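Local coordinates for Lin1840 protein (PDB 4ZOC), which probably hydrolyses terminal, non-reducing beta-D-glucosyl residues with release of beta-D-glucose, as a family 3 glycoside hydrolase involved in beta-1,2-glucan metabolism, at residues A75-N80 against E343-G348; Q7-Q12 against L82-V87. The protein carries 2 engineered substitutions. One frame throughout, in Å; residues are numbered along the deposited sequence.

How the contacts relate
Both contacts lie on the periphery of the TIM barrel, with centres about 12 Å apart, and neither has a hydrogen bond across its segments. Contact 1 is a surface contact burying 91 Å² between its segments, which lie on helix 66-79 and in the loop after helix 322-338. Contact 2 is partly buried and larger, 206 Å², and brings the N-terminal helix 3-12 against the loop between helix 66-79 and strand 87-90. One leucine leans on a proline in contact 1, whereas contact 2 sets Leu9 alongside Leu82 and Ile84 and has a glutamine at its edge. They meet around Pro85, which touches Leu77 and Pro345; Asn80 of contact 1 holds Ile84 N of contact 2.

Contact 1: A75-N80 against E343-G348; sequences AYLKTN and EDPYRG
Leu77 reaches from the last turn of helix 66-79 onto the ring of Pro345, and one methyl does nearly all the work. Its CD1 lies 3.7 Å from Pro345 CG and equally close to Pro345 CB, so it sits against the CB-CG bond of the ring and not on a single atom. The first torsion of Leu77 (chi1 -70°) sets CG opposite the carbonyl carbon, and CD1 continues the extended chain outward to the proline. The other methyl, CD2, turns to the neighbouring loop and packs on Pro85.

Away from this point the packing is loose. The approach of Leu77 CD1 to Tyr346 OH is 4.3 Å, the backbones stay apart with Leu77 CA 9.1 Å from Pro345 CA, and on the solvent side Lys78 is exposed and adds nothing to the contact. The two segments together bury just 91 Å², of which Leu77 supplies 50 Å².

Pro345 is presented by a type I turn from Asp344 to Arg347. The Asp344 carboxylate reaches across the turn and one residue past it: Tyr346 N donates to Asp344 OD1 at 3.0 Å, and Gly348 N to Asp344 OD2 at 2.8 Å. Both donors stand well above the carboxylate plane, by 52° and 40°, and using one oxygen each they should hold the group against rotation. Earlier in helix 66-79, Ile70 and Gln73 pack against Tyr346, while Gln73 NE2 bonds to Pro345 O. Arg347 fastens the far side of the turn through the carbonyl oxygens of Leu179, Gln185 and Leu339.

The chain here has passed the last barrel strand, 301-302, and helix 322-338, and is on its way to helix 361-374. The result is an Asx turn within a type I turn, in the segment leaving a TIM barrel, packed on the helix of the beta-alpha-beta crossover from strand 59-61 to strand 87-90.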
loop_
_atom_site.group_PDB
_atom_site.type_symbol
_atom_site.label_atom_id
_atom_site.label_comp_id
_atom_site.label_asym_id
_atom_site.label_seq_id
_atom_site.Cartn_x
_atom_site.Cartn_y
_atom_site.Cartn_z
ATOM N N ALA A 75 -9.569 -7.861 -48.717
ATOM C CA ALA A 75 -10.724 -6.971 -48.859
ATOM C C ALA A 75 -10.352 -5.520 -48.600
ATOM O O ALA A 75 -10.726 -4.631 -49.329
ATOM C CB ALA A 75 -11.869 -7.420 -47.965
ATOM N N TYR A 76 -9.540 -5.269 -47.586
ATOM C CA TYR A 76 -9.231 -3.919 -47.224
ATOM C C TYR A 76 -8.458 -3.219 -48.357
ATOM O O TYR A 76 -8.744 -2.063 -48.686
ATOM C CB TYR A 76 -8.353 -3.924 -45.977
ATOM C CG TYR A 76 -8.068 -2.550 -45.410
ATOM C CD1 TYR A 76 -6.945 -1.854 -45.773
ATOM C CD2 TYR A 76 -8.860 -2.032 -44.435
ATOM C CE1 TYR A 76 -6.675 -0.597 -45.246
ATOM C CE2 TYR A 76 -8.557 -0.816 -43.820
ATOM C CZ TYR A 76 -7.452 -0.112 -44.243
ATOM O OH TYR A 76 -7.152 1.112 -43.659
ATOM N N LEU A 77 -7.479 -3.919 -48.966
ATOM C CA LEU A 77 -6.683 -3.328 -49.999
ATOM C C LEU A 77 -7.434 -3.197 -51.324
ATOM O O LEU A 77 -7.061 -2.352 -52.124
ATOM C CB LEU A 77 -5.386 -4.106 -50.223
ATOM C CG LEU A 77 -4.307 -4.044 -49.135
ATOM C CD1 LEU A 77 -3.209 -5.014 -49.372
ATOM C CD2 LEU A 77 -3.728 -2.667 -49.021
ATOM N N LYS A 78 -8.474 -3.990 -51.544
ATOM C CA LYS A 78 -9.329 -3.768 -52.730
ATOM C C LYS A 78 -9.982 -2.371 -52.666
ATOM O O LYS A 78 -10.190 -1.750 -53.725
ATOM C CB LYS A 78 -10.437 -4.811 -52.870
ATOM C CG LYS A 78 -9.999 -6.166 -53.344
ATOM C CD LYS A 78 -11.182 -7.143 -53.447
ATOM C CE LYS A 78 -10.717 -8.581 -53.671
ATOM N NZ LYS A 78 -11.014 -9.077 -55.041
ATOM N N THR A 79 -10.312 -1.891 -51.456
ATOM C CA THR A 79 -11.072 -0.658 -51.279
ATOM C C THR A 79 -10.313 0.541 -50.730
ATOM O O THR A 79 -10.796 1.700 -50.813
ATOM C CB THR A 79 -12.309 -0.896 -50.433
ATOM O OG1 THR A 79 -11.973 -1.431 -49.128
ATOM C CG2 THR A 79 -13.266 -1.868 -51.183
ATOM N N ASN A 80 -9.121 0.302 -50.187
ATOM C CA ASN A 80 -8.402 1.387 -49.618
ATOM C C ASN A 80 -7.835 2.313 -50.712
ATOM O O ASN A 80 -7.113 1.853 -51.598
ATOM C CB ASN A 80 -7.248 0.862 -48.773
ATOM C CG ASN A 80 -6.578 1.964 -48.002
ATOM O OD1 ASN A 80 -5.534 2.478 -48.400
ATOM N ND2 ASN A 80 -7.189 2.333 -46.889
ATOM N N GLU A 343 5.689 -3.486 -49.321
ATOM C CA GLU A 343 6.229 -4.438 -50.335
ATOM C C GLU A 343 5.457 -5.754 -50.285
ATOM O O GLU A 343 5.077 -6.260 -51.302
ATOM C CB GLU A 343 7.703 -4.739 -50.151
ATOM C CG GLU A 343 8.657 -3.592 -50.395
ATOM C CD GLU A 343 8.568 -2.515 -49.332
ATOM O OE1 GLU A 343 8.712 -2.826 -48.116
ATOM O OE2 GLU A 343 8.384 -1.368 -49.744
ATOM N N ASP A 344 5.127 -6.222 -49.072
ATOM C CA ASP A 344 4.355 -7.440 -48.858
ATOM C C ASP A 344 3.400 -7.268 -47.703
ATOM O O ASP A 344 3.798 -7.419 -46.546
ATOM C CB ASP A 344 5.274 -8.615 -48.574
ATOM C CG ASP A 344 4.522 -9.930 -48.344
ATOM O OD1 ASP A 344 3.299 -10.009 -48.570
ATOM O OD2 ASP A 344 5.186 -10.936 -47.947
ATOM N N PRO A 345 2.147 -6.946 -48.007
ATOM C CA PRO A 345 1.149 -6.702 -46.966
ATOM C C PRO A 345 0.706 -7.980 -46.235
ATOM O O PRO A 345 -0.004 -7.864 -45.259
ATOM C CB PRO A 345 -0.019 -6.081 -47.732
ATOM C CG PRO A 345 0.217 -6.401 -49.161
ATOM C CD PRO A 345 1.605 -6.752 -49.380
ATOM N N TYR A 346 1.086 -9.158 -46.742
ATOM C CA TYR A 346 0.789 -10.445 -46.134
ATOM C C TYR A 346 1.935 -11.035 -45.344
ATOM O O TYR A 346 1.817 -12.168 -44.861
ATOM C CB TYR A 346 0.345 -11.449 -47.240
ATOM C CG TYR A 346 -0.845 -10.900 -48.001
ATOM C CD1 TYR A 346 -2.107 -10.935 -47.459
ATOM C CD2 TYR A 346 -0.698 -10.308 -49.272
ATOM C CE1 TYR A 346 -3.182 -10.357 -48.086
ATOM C CE2 TYR A 346 -1.768 -9.722 -49.902
ATOM C CZ TYR A 346 -3.007 -9.761 -49.314
ATOM O OH TYR A 346 -4.071 -9.232 -49.945
ATOM N N ARG A 347 3.038 -10.264 -45.207
ATOM C CA ARG A 347 4.208 -10.604 -44.431
ATOM C C ARG A 347 4.555 -12.092 -44.491
ATOM O O ARG A 347 4.654 -12.826 -43.478
ATOM C CB ARG A 347 4.040 -10.072 -42.997
ATOM C CG ARG A 347 5.348 -9.816 -42.339
ATOM C CD ARG A 347 5.309 -8.671 -41.368
ATOM N NE ARG A 347 6.673 -8.528 -40.880
ATOM C CZ ARG A 347 7.221 -9.255 -39.909
ATOM N NH1 ARG A 347 6.536 -10.204 -39.283
ATOM N NH2 ARG A 347 8.482 -9.037 -39.593
ATOM N N GLY A 348 4.791 -12.530 -45.723
ATOM C CA GLY A 348 5.362 -13.834 -45.955
ATOM C C GLY A 348 4.381 -14.948 -46.254
ATOM O O GLY A 348 4.789 -15.985 -46.683
#

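Contact 2: Q7-Q12 against L82-V87; sequences QELVSQ and LGIPLV
Leu9 and Leu82 pack side by side, their side chains running past each other in opposite directions, where the N-terminal helix 3-12 meets an alpha-to-beta loop of the TIM barrel. The closest approach is Leu9 CD2 to Leu82 CB, 3.7 Å. Ile84 completes the first shell: its CG1 lies 4.1 Å from Leu9 CD2 and 4.2 Å from Leu9 CD1, so both methyls of the leucine bear on one methylene. A chi1 of -82° tucks Leu9 CG beside the backbone N, which swings its methyls to the loop although the bond leaving its backbone does not aim there.

One layer out, the loop backbone is held by Asn80, whose OD1 accepts from Ile84 N and, weakly, from Gly83 N. Gly83 takes a positive phi (81°) between the two residues that face the helix. Arg81 NH2 bonds to Gln12 O at the helix end, a polar tie beside the apolar one. Beyond these, Leu333 of helix 322-338 touches both Val10 and Ile84, and Phe342 touches both Leu9 and Pro85. The loop then enters strand 87-90.

Gln12 is the exposed member of the contact. Its aliphatic root does the packing, CB lying 4.0 Å from Leu82 CD1, while its extended chain brings amide oxygen OE1 to 4.1 Å from Leu82 CD2.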
loop_
_atom_site.group_PDB
_atom_site.type_symbol
_atom_site.label_atom_id
_atom_site.label_comp_id
_atom_site.label_asym_id
_atom_site.label_seq_id
_atom_site.Cartn_x
_atom_site.Cartn_y
_atom_site.Cartn_z
ATOM N N GLN A 7 6.226 9.828 -46.418
ATOM C CA GLN A 7 5.752 11.233 -46.202
ATOM C C GLN A 7 4.734 11.667 -47.251
ATOM O O GLN A 7 3.717 12.308 -46.939
ATOM C CB GLN A 7 6.935 12.201 -46.104
ATOM C CG GLN A 7 6.481 13.522 -45.463
ATOM C CD GLN A 7 6.083 13.354 -43.997
ATOM O OE1 GLN A 7 6.852 12.791 -43.219
ATOM N NE2 GLN A 7 4.882 13.817 -43.618
ATOM N N GLU A 8 4.953 11.247 -48.490
ATOM C CA GLU A 8 3.999 11.570 -49.544
ATOM C C GLU A 8 2.592 11.023 -49.196
ATOM O O GLU A 8 1.568 11.683 -49.393
ATOM C CB GLU A 8 4.547 11.023 -50.861
ATOM C CG GLU A 8 3.643 11.198 -52.059
ATOM C CD GLU A 8 4.272 10.590 -53.308
ATOM O OE1 GLU A 8 4.766 11.391 -54.108
ATOM O OE2 GLU A 8 4.309 9.328 -53.474
ATOM N N LEU A 9 2.526 9.827 -48.612
ATOM C CA LEU A 9 1.205 9.281 -48.161
ATOM C C LEU A 9 0.483 10.199 -47.195
ATOM O O LEU A 9 -0.705 10.478 -47.357
ATOM C CB LEU A 9 1.367 7.890 -47.547
ATOM C CG LEU A 9 1.432 6.711 -48.528
ATOM C CD1 LEU A 9 1.821 5.461 -47.751
ATOM C CD2 LEU A 9 0.117 6.494 -49.258
ATOM N N VAL A 10 1.215 10.630 -46.160
ATOM C CA VAL A 10 0.637 11.505 -45.175
ATOM C C VAL A 10 0.076 12.723 -45.901
ATOM O O VAL A 10 -1.055 13.148 -45.628
ATOM C CB VAL A 10 1.685 11.976 -44.140
ATOM C CG1 VAL A 10 0.998 12.772 -43.041
ATOM C CG2 VAL A 10 2.412 10.777 -43.527
ATOM N N SER A 11 0.886 13.280 -46.808
ATOM C CA SER A 11 0.493 14.484 -47.579
ATOM C C SER A 11 -0.742 14.297 -48.374
ATOM O O SER A 11 -1.502 15.222 -48.451
ATOM C CB SER A 11 1.539 14.942 -48.547
ATOM O OG SER A 11 2.738 15.102 -47.863
ATOM N N GLN A 12 -0.927 13.118 -48.945
ATOM C CA GLN A 12 -2.096 12.782 -49.788
ATOM C C GLN A 12 -3.360 12.373 -49.059
ATOM O O GLN A 12 -4.455 12.386 -49.658
ATOM C CB GLN A 12 -1.742 11.658 -50.729
ATOM C CG GLN A 12 -0.674 11.994 -51.729
ATOM C CD GLN A 12 -0.326 10.691 -52.465
ATOM O OE1 GLN A 12 0.093 9.709 -51.852
ATOM N NE2 GLN A 12 -0.622 10.641 -53.749
ATOM N N LEU A 82 -5.433 4.736 -50.986
ATOM C CA LEU A 82 -3.990 4.899 -51.184
ATOM C C LEU A 82 -3.130 3.653 -51.023
ATOM O O LEU A 82 -1.925 3.733 -51.277
ATOM C CB LEU A 82 -3.430 6.029 -50.292
ATOM C CG LEU A 82 -4.033 7.415 -50.514
ATOM C CD1 LEU A 82 -3.626 8.361 -49.395
ATOM C CD2 LEU A 82 -3.611 7.989 -51.869
ATOM N N GLY A 83 -3.736 2.503 -50.678
ATOM C CA GLY A 83 -2.968 1.273 -50.601
ATOM C C GLY A 83 -2.192 1.137 -49.301
ATOM O O GLY A 83 -1.078 0.650 -49.289
ATOM N N ILE A 84 -2.795 1.613 -48.222
ATOM C CA ILE A 84 -2.155 1.559 -46.873
ATOM C C ILE A 84 -2.654 0.300 -46.157
ATOM O O ILE A 84 -3.841 0.258 -45.713
ATOM C CB ILE A 84 -2.450 2.809 -46.039
ATOM C CG1 ILE A 84 -1.973 4.077 -46.739
ATOM C CG2 ILE A 84 -1.676 2.767 -44.725
ATOM C CD1 ILE A 84 -2.515 5.325 -46.051
ATOM N N PRO A 85 -1.808 -0.755 -46.130
ATOM C CA PRO A 85 -2.235 -2.008 -45.523
ATOM C C PRO A 85 -2.465 -1.869 -44.038
ATOM O O PRO A 85 -1.916 -0.967 -43.407
ATOM C CB PRO A 85 -1.040 -2.975 -45.739
ATOM C CG PRO A 85 -0.128 -2.270 -46.620
ATOM C CD PRO A 85 -0.384 -0.789 -46.449
ATOM N N LEU A 86 -3.306 -2.752 -43.527
ATOM C CA LEU A 86 -3.533 -2.897 -42.084
ATOM C C LEU A 86 -2.351 -3.476 -41.371
ATOM O O LEU A 86 -1.620 -4.319 -41.906
ATOM C CB LEU A 86 -4.720 -3.825 -41.833
ATOM C CG LEU A 86 -6.090 -3.247 -42.185
ATOM C CD1 LEU A 86 -7.068 -4.329 -42.360
ATOM C CD2 LEU A 86 -6.547 -2.289 -41.103
ATOM N N VAL A 87 -2.164 -3.051 -40.114
ATOM C CA VAL A 87 -1.193 -3.750 -39.247
ATOM C C VAL A 87 -1.981 -4.577 -38.220
ATOM O O VAL A 87 -3.008 -4.108 -37.730
ATOM C CB VAL A 87 -0.139 -2.770 -38.554
ATOM C CG1 VAL A 87 -0.839 -1.641 -37.781
ATOM C CG2 VAL A 87 0.843 -3.602 -37.758
#